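Local coordinates for protein 6-aminohexanoate-cyclic-dimer hydrolase (Arthrobacter sp., PDB 3A2Q) that hydrolyses the cyclic dimer of 6-aminohexanoate, a by-product of nylon-6 manufacture, opening it to the linear dimer, at residues Pro164-Val175 and Ala209-Arg217. The protein carries 1 engineered substitution. Residues are numbered along the deposited sequence; the frame is centred on the assembly and turned at random.
Engineered in segment 164-175: Ala174 (natural residue Ser). With ACA (6-aminohexanoic acid), chain C; ACA (6-aminohexanoic acid), chain B.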
ATOM      1  N   PRO A 164      -0.518 -11.821   9.619  1.00 33.16           N
ATOM      2  CA  PRO A 164      -1.454 -12.146   8.535  1.00 32.06           C
ATOM      3  C   PRO A 164      -1.981 -10.918   7.793  1.00 31.34           C
ATOM      4  O   PRO A 164      -2.466 -11.023   6.667  1.00 32.93           O
ATOM      5  CB  PRO A 164      -2.563 -12.909   9.251  1.00 31.84           C
ATOM      6  CG  PRO A 164      -2.554 -12.305  10.626  1.00 33.06           C
ATOM      7  CD  PRO A 164      -1.095 -12.140  10.939  1.00 32.23           C
ATOM      8  N   VAL A 165      -1.881  -9.758   8.435  1.00 30.70           N
ATOM      9  CA  VAL A 165      -2.350  -8.508   7.851  1.00 30.49           C
ATOM     10  C   VAL A 165      -1.471  -7.352   8.309  1.00 29.63           C
ATOM     11  O   VAL A 165      -0.810  -7.436   9.343  1.00 29.20           O
ATOM     12  CB  VAL A 165      -3.806  -8.203   8.267  1.00 26.68           C
ATOM     13  CG1 VAL A 165      -4.716  -9.351   7.862  1.00 27.70           C
ATOM     14  CG2 VAL A 165      -3.882  -7.966   9.757  1.00 28.32           C
ATOM     15  N   ALA A 166      -1.473  -6.267   7.542  1.00 25.51           N
ATOM     16  CA  ALA A 166      -0.669  -5.108   7.887  1.00 25.87           C
ATOM     17  C   ALA A 166      -1.215  -3.852   7.239  1.00 27.54           C
ATOM     18  O   ALA A 166      -1.988  -3.911   6.280  1.00 27.39           O
ATOM     19  CB  ALA A 166       0.772  -5.325   7.453  1.00 24.88           C
ATOM     20  N   HIS A 167      -0.794  -2.717   7.779  1.00 26.69           N
ATOM     21  CA  HIS A 167      -1.200  -1.414   7.286  1.00 26.58           C
ATOM     22  C   HIS A 167      -0.113  -0.801   6.404  1.00 26.56           C
ATOM     23  O   HIS A 167       1.051  -1.211   6.441  1.00 24.96           O
ATOM     24  CB  HIS A 167      -1.494  -0.486   8.474  1.00 24.96           C
ATOM     25  CG  HIS A 167      -1.310   0.969   8.171  1.00 27.94           C
ATOM     26  ND1 HIS A 167      -0.068   1.565   8.107  1.00 27.46           N
ATOM     27  CD2 HIS A 167      -2.207   1.942   7.885  1.00 26.33           C
ATOM     28  CE1 HIS A 167      -0.210   2.841   7.794  1.00 29.53           C
ATOM     29  NE2 HIS A 167      -1.499   3.095   7.654  1.00 28.33           N
ATOM     30  N   GLY A 168      -0.516   0.188   5.614  1.00 24.83           N
ATOM     31  CA  GLY A 168       0.396   0.895   4.744  1.00 25.41           C
ATOM     32  C   GLY A 168      -0.385   2.031   4.127  1.00 26.93           C
ATOM     33  O   GLY A 168      -1.581   2.172   4.393  1.00 25.73           O
ATOM     34  N   ASN A 169       0.275   2.888   3.359  1.00 25.47           N
ATOM     35  CA  ASN A 169      -0.456   3.951   2.684  1.00 24.05           C
ATOM     36  C   ASN A 169      -0.051   3.941   1.228  1.00 25.84           C
ATOM     37  O   ASN A 169       0.949   3.315   0.856  1.00 25.36           O
ATOM     38  CB  ASN A 169      -0.269   5.328   3.330  1.00 27.44           C
ATOM     39  CG  ASN A 169       1.034   5.465   4.059  1.00 39.74           C
ATOM     40  OD1 ASN A 169       2.100   5.496   3.446  1.00 40.18           O
ATOM     41  ND2 ASN A 169       0.960   5.557   5.388  1.00 39.48           N
ATOM     42  N   ASP A 170      -0.815   4.652   0.413  1.00 23.62           N
ATOM     43  CA  ASP A 170      -0.629   4.611  -1.027  1.00 25.07           C
ATOM     44  C   ASP A 170      -0.922   5.970  -1.670  1.00 25.16           C
ATOM     45  O   ASP A 170      -2.070   6.414  -1.691  1.00 22.59           O
ATOM     46  CB  ASP A 170      -1.605   3.528  -1.529  1.00 17.84           C
ATOM     47  CG  ASP A 170      -1.405   3.148  -2.968  1.00 17.90           C
ATOM     48  OD1 ASP A 170      -1.332   4.051  -3.823  1.00 20.25           O
ATOM     49  OD2 ASP A 170      -1.347   1.928  -3.245  1.00 20.46           O
ATOM     50  N   ALA A 171       0.116   6.620  -2.197  1.00 23.15           N
ATOM     51  CA  ALA A 171      -0.032   7.923  -2.845  1.00 23.68           C
ATOM     52  C   ALA A 171       0.217   7.829  -4.351  1.00 23.82           C
ATOM     53  O   ALA A 171      -0.251   8.672  -5.121  1.00 26.43           O
ATOM     54  CB  ALA A 171       0.929   8.936  -2.223  1.00 24.67           C
ATOM     55  N   ALA A 172       0.971   6.811  -4.759  1.00 21.75           N
ATOM     56  CA  ALA A 172       1.268   6.585  -6.172  1.00 25.60           C
ATOM     57  C   ALA A 172       1.321   5.079  -6.441  1.00 22.88           C
ATOM     58  O   ALA A 172       1.716   4.646  -7.522  1.00 23.76           O
ATOM     59  CB  ALA A 172       2.601   7.241  -6.550  1.00 24.87           C
ATOM     60  N   GLY A 173       0.907   4.297  -5.443  1.00 21.00           N
ATOM     61  CA  GLY A 173       0.896   2.846  -5.546  1.00 20.44           C
ATOM     62  C   GLY A 173       1.612   2.163  -4.385  1.00 20.04           C
ATOM     63  O   GLY A 173       1.823   0.951  -4.412  1.00 21.42           O
ATOM     64  N   ALA A 174       1.948   2.933  -3.347  1.00 22.75           N
ATOM     65  CA  ALA A 174       2.692   2.428  -2.184  1.00 23.04           C
ATOM     66  C   ALA A 174       2.155   1.213  -1.420  1.00 24.23           C
ATOM     67  O   ALA A 174       2.850   0.672  -0.561  1.00 22.16           O
ATOM     68  CB  ALA A 174       2.960   3.574  -1.211  1.00 25.86           C
ATOM     69  N   VAL A 175       0.918   0.801  -1.679  1.00 23.67           N
ATOM     70  CA  VAL A 175       0.410  -0.411  -1.036  1.00 20.55           C
ATOM     71  C   VAL A 175       0.348  -1.482  -2.125  1.00 19.05           C
ATOM     72  O   VAL A 175       0.816  -2.607  -1.944  1.00 21.18           O
ATOM     73  CB  VAL A 175      -1.004  -0.222  -0.428  1.00 20.40           C
ATOM     74  CG1 VAL A 175      -1.701  -1.574  -0.292  1.00 20.59           C
ATOM     75  CG2 VAL A 175      -0.896   0.428   0.941  1.00 22.56           C
ATOM     76  N   ALA A 209      -4.423  12.455  -2.782  1.00 24.43           N
ATOM     77  CA  ALA A 209      -3.811  11.344  -3.507  1.00 23.20           C
ATOM     78  C   ALA A 209      -3.325  10.234  -2.583  1.00 25.30           C
ATOM     79  O   ALA A 209      -3.304   9.064  -2.976  1.00 23.88           O
ATOM     80  CB  ALA A 209      -2.652  11.846  -4.367  1.00 24.44           C
ATOM     81  N   ALA A 210      -2.939  10.588  -1.356  1.00 23.00           N
ATOM     82  CA  ALA A 210      -2.457   9.595  -0.391  1.00 22.56           C
ATOM     83  C   ALA A 210      -3.618   8.925   0.351  1.00 23.25           C
ATOM     84  O   ALA A 210      -4.395   9.593   1.032  1.00 24.04           O
ATOM     85  CB  ALA A 210      -1.506  10.249   0.605  1.00 23.84           C
ATOM     86  N   HIS A 211      -3.729   7.608   0.197  1.00 23.44           N
ATOM     87  CA  HIS A 211      -4.789   6.817   0.827  1.00 24.42           C
ATOM     88  C   HIS A 211      -4.183   5.808   1.797  1.00 24.58           C
ATOM     89  O   HIS A 211      -3.118   5.256   1.520  1.00 25.33           O
ATOM     90  CB  HIS A 211      -5.540   5.948  -0.197  1.00 23.94           C
ATOM     91  CG  HIS A 211      -6.179   6.684  -1.333  1.00 20.63           C
ATOM     92  ND1 HIS A 211      -5.478   7.511  -2.188  1.00 20.17           N
ATOM     93  CD2 HIS A 211      -7.428   6.585  -1.851  1.00 23.64           C
ATOM     94  CE1 HIS A 211      -6.262   7.878  -3.185  1.00 20.99           C
ATOM     95  NE2 HIS A 211      -7.450   7.328  -3.007  1.00 26.02           N
ATOM     96  N   GLU A 212      -4.858   5.544   2.914  1.00 23.79           N
ATOM     97  CA  GLU A 212      -4.377   4.506   3.820  1.00 23.89           C
ATOM     98  C   GLU A 212      -4.859   3.221   3.153  1.00 27.32           C
ATOM     99  O   GLU A 212      -5.956   3.190   2.582  1.00 24.06           O
ATOM    100  CB  GLU A 212      -4.985   4.630   5.224  1.00 21.92           C
ATOM    101  CG  GLU A 212      -4.608   5.913   5.948  1.00 27.05           C
ATOM    102  CD  GLU A 212      -3.124   6.224   5.848  1.00 31.97           C
ATOM    103  OE1 GLU A 212      -2.781   7.295   5.304  1.00 33.21           O
ATOM    104  OE2 GLU A 212      -2.303   5.398   6.311  1.00 28.69           O
ATOM    105  N   GLY A 213      -4.041   2.172   3.215  1.00 24.46           N
ATOM    106  CA  GLY A 213      -4.387   0.916   2.573  1.00 26.64           C
ATOM    107  C   GLY A 213      -4.213  -0.316   3.437  1.00 27.28           C
ATOM    108  O   GLY A 213      -3.795  -0.220   4.596  1.00 25.67           O
ATOM    109  N   LEU A 214      -4.496  -1.480   2.854  1.00 25.12           N
ATOM    110  CA  LEU A 214      -4.455  -2.743   3.585  1.00 25.37           C
ATOM    111  C   LEU A 214      -3.732  -3.876   2.872  1.00 23.63           C
ATOM    112  O   LEU A 214      -3.801  -3.996   1.643  1.00 21.77           O
ATOM    113  CB  LEU A 214      -5.889  -3.186   3.875  1.00 23.00           C
ATOM    114  CG  LEU A 214      -6.779  -2.118   4.516  1.00 24.05           C
ATOM    115  CD1 LEU A 214      -8.239  -2.530   4.401  1.00 22.66           C
ATOM    116  CD2 LEU A 214      -6.368  -1.912   5.966  1.00 22.53           C
ATOM    117  N   PHE A 215      -3.065  -4.713   3.670  1.00 26.32           N
ATOM    118  CA  PHE A 215      -2.312  -5.875   3.197  1.00 26.64           C
ATOM    119  C   PHE A 215      -2.869  -7.140   3.844  1.00 26.42           C
ATOM    120  O   PHE A 215      -3.180  -7.135   5.030  1.00 25.99           O
ATOM    121  CB  PHE A 215      -0.840  -5.779   3.614  1.00 26.43           C
ATOM    122  CG  PHE A 215      -0.022  -4.837   2.794  1.00 19.16           C
ATOM    123  CD1 PHE A 215       0.393  -5.190   1.511  1.00 22.50           C
ATOM    124  CD2 PHE A 215       0.368  -3.609   3.314  1.00 19.51           C
ATOM    125  CE1 PHE A 215       1.192  -4.328   0.756  1.00 24.20           C
ATOM    126  CE2 PHE A 215       1.167  -2.739   2.570  1.00 28.75           C
ATOM    127  CZ  PHE A 215       1.579  -3.101   1.290  1.00 21.87           C
ATOM    128  N   ALA A 216      -2.958  -8.216   3.066  1.00 27.83           N
ATOM    129  CA  ALA A 216      -3.432  -9.515   3.547  1.00 27.88           C
ATOM    130  C   ALA A 216      -3.112 -10.592   2.506  1.00 26.76           C
ATOM    131  O   ALA A 216      -2.614 -10.292   1.422  1.00 27.04           O
ATOM    132  CB  ALA A 216      -4.941  -9.472   3.812  1.00 27.30           C
ATOM    133  N   ARG A 217      -3.386 -11.852   2.836  1.00 27.41           N
ATOM    134  CA  ARG A 217      -3.136 -12.931   1.892  1.00 28.18           C
ATOM    135  C   ARG A 217      -4.437 -13.538   1.359  1.00 28.74           C
ATOM    136  O   ARG A 217      -4.417 -14.451   0.532  1.00 27.21           O
ATOM    137  CB  ARG A 217      -2.255 -14.017   2.527  1.00 32.02           C
ATOM    138  CG  ARG A 217      -0.821 -13.563   2.808  1.00 30.65           C
ATOM    139  CD  ARG A 217       0.082 -14.750   3.110  1.00 31.21           C
ATOM    140  NE  ARG A 217      -0.392 -15.503   4.265  1.00 32.07           N
ATOM    141  CZ  ARG A 217      -0.166 -15.167   5.531  1.00 26.00           C
ATOM    142  NH1 ARG A 217       0.544 -14.086   5.828  1.00 30.94           N
ATOM    143  NH2 ARG A 217      -0.673 -15.906   6.504  1.00 35.94           N
TER
HETATM  144  C   ACA C 602       4.076   6.365  -2.174  1.00 38.12           C
HETATM  145  O   ACA C 602       2.923   6.299  -2.609  1.00 31.11           O
HETATM  146  C2  ACA C 602       5.269   6.068  -3.070  1.00 36.13           C
HETATM  147  C3  ACA C 602       5.387   7.029  -4.249  1.00 39.61           C
HETATM  148  C4  ACA C 602       6.108   8.327  -3.881  1.00 41.85           C
HETATM  149  C5  ACA C 602       5.599   9.497  -4.723  1.00 47.58           C
HETATM  150  C6  ACA C 602       6.082  10.849  -4.208  1.00 49.59           C
HETATM  151  N   ACA C 602       5.181  11.428  -3.210  1.00 53.42           N
HETATM  152  C   ACA B 601       5.471  11.536  -1.916  1.00 50.99           C
HETATM  153  O   ACA B 601       6.595  11.318  -1.462  1.00 60.10           O
HETATM  154  C2  ACA B 601       4.342  11.945  -0.994  1.00 49.76           C
HETATM  155  C3  ACA B 601       4.290  11.097   0.265  1.00 43.59           C
HETATM  156  C4  ACA B 601       3.406   9.879   0.053  1.00 49.27           C
HETATM  157  C5  ACA B 601       4.029   8.613   0.614  1.00 50.14           C
HETATM  158  C6  ACA B 601       3.417   7.371  -0.021  1.00 51.04           C
HETATM  159  N   ACA B 601       4.351   6.688  -0.915  1.00 42.07           N
HETATM  160  O   HOH W   1      -3.959 -12.895   5.436  1.00 31.48           O
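Strands 165-170 and 211-216 pair antiparallel in the buried middle of the mixed sheet of this amidase-family enzyme, Ala166 facing Phe215, Gly168 facing Gly213 and Asp170 facing His211 as hydrogen-bonded pairs. Gly213 N gives Gly168 O a nearly straight bond of 2.7 Å, while Asp170 N reaches His211 O at 2.6 Å and His211 N returns to Asp170 O.

On the face that carries His167, Asn169 and Glu212, the carboxylate of Glu212 takes the edge of the imidazole: His167 NE2 donates to Glu212 OE2 at 2.8 Å, with the two planes only 14° apart. A bend at chi2 (-46°) brings OE2 to the ring. Asn169 ND2 adds a weak bond to the same OE2, its amide turned well out of the carboxylate plane, while Asn169 OD1 accepts from Lys72, probably part of the charge relay. With an alanine at Glu212, His167 NE2 would probably lose its acceptor, and the Asn169 amide one weak restraint on its rotation.

The other face holds the Phe215 ring, with Val175 CG1 4.2 Å from its centroid in a CH-pi contact, offset toward the rim. A side chain at Gly168 would run into this ring, and one at Gly213 into Val175 CG2.

Beyond Asp170 the chain curls round its carboxylate, which accepts from Val175 N at OD2, while OD1 forms a salt bridge with Arg176 and accepts a hydrogen bond from Asn429. This turn carries engineered Ala174, the probable acyl-ester nucleophile position when serine, and directs two amides at one ligand oxygen: Ala171 N and Ala172 N each lie 2.9 Å from O of the chain C 6-aminohexanoate unit. Two N-H groups converging on that oxygen are consistent with an oxyanion hole, set just past the C-terminal end of strand 165-170.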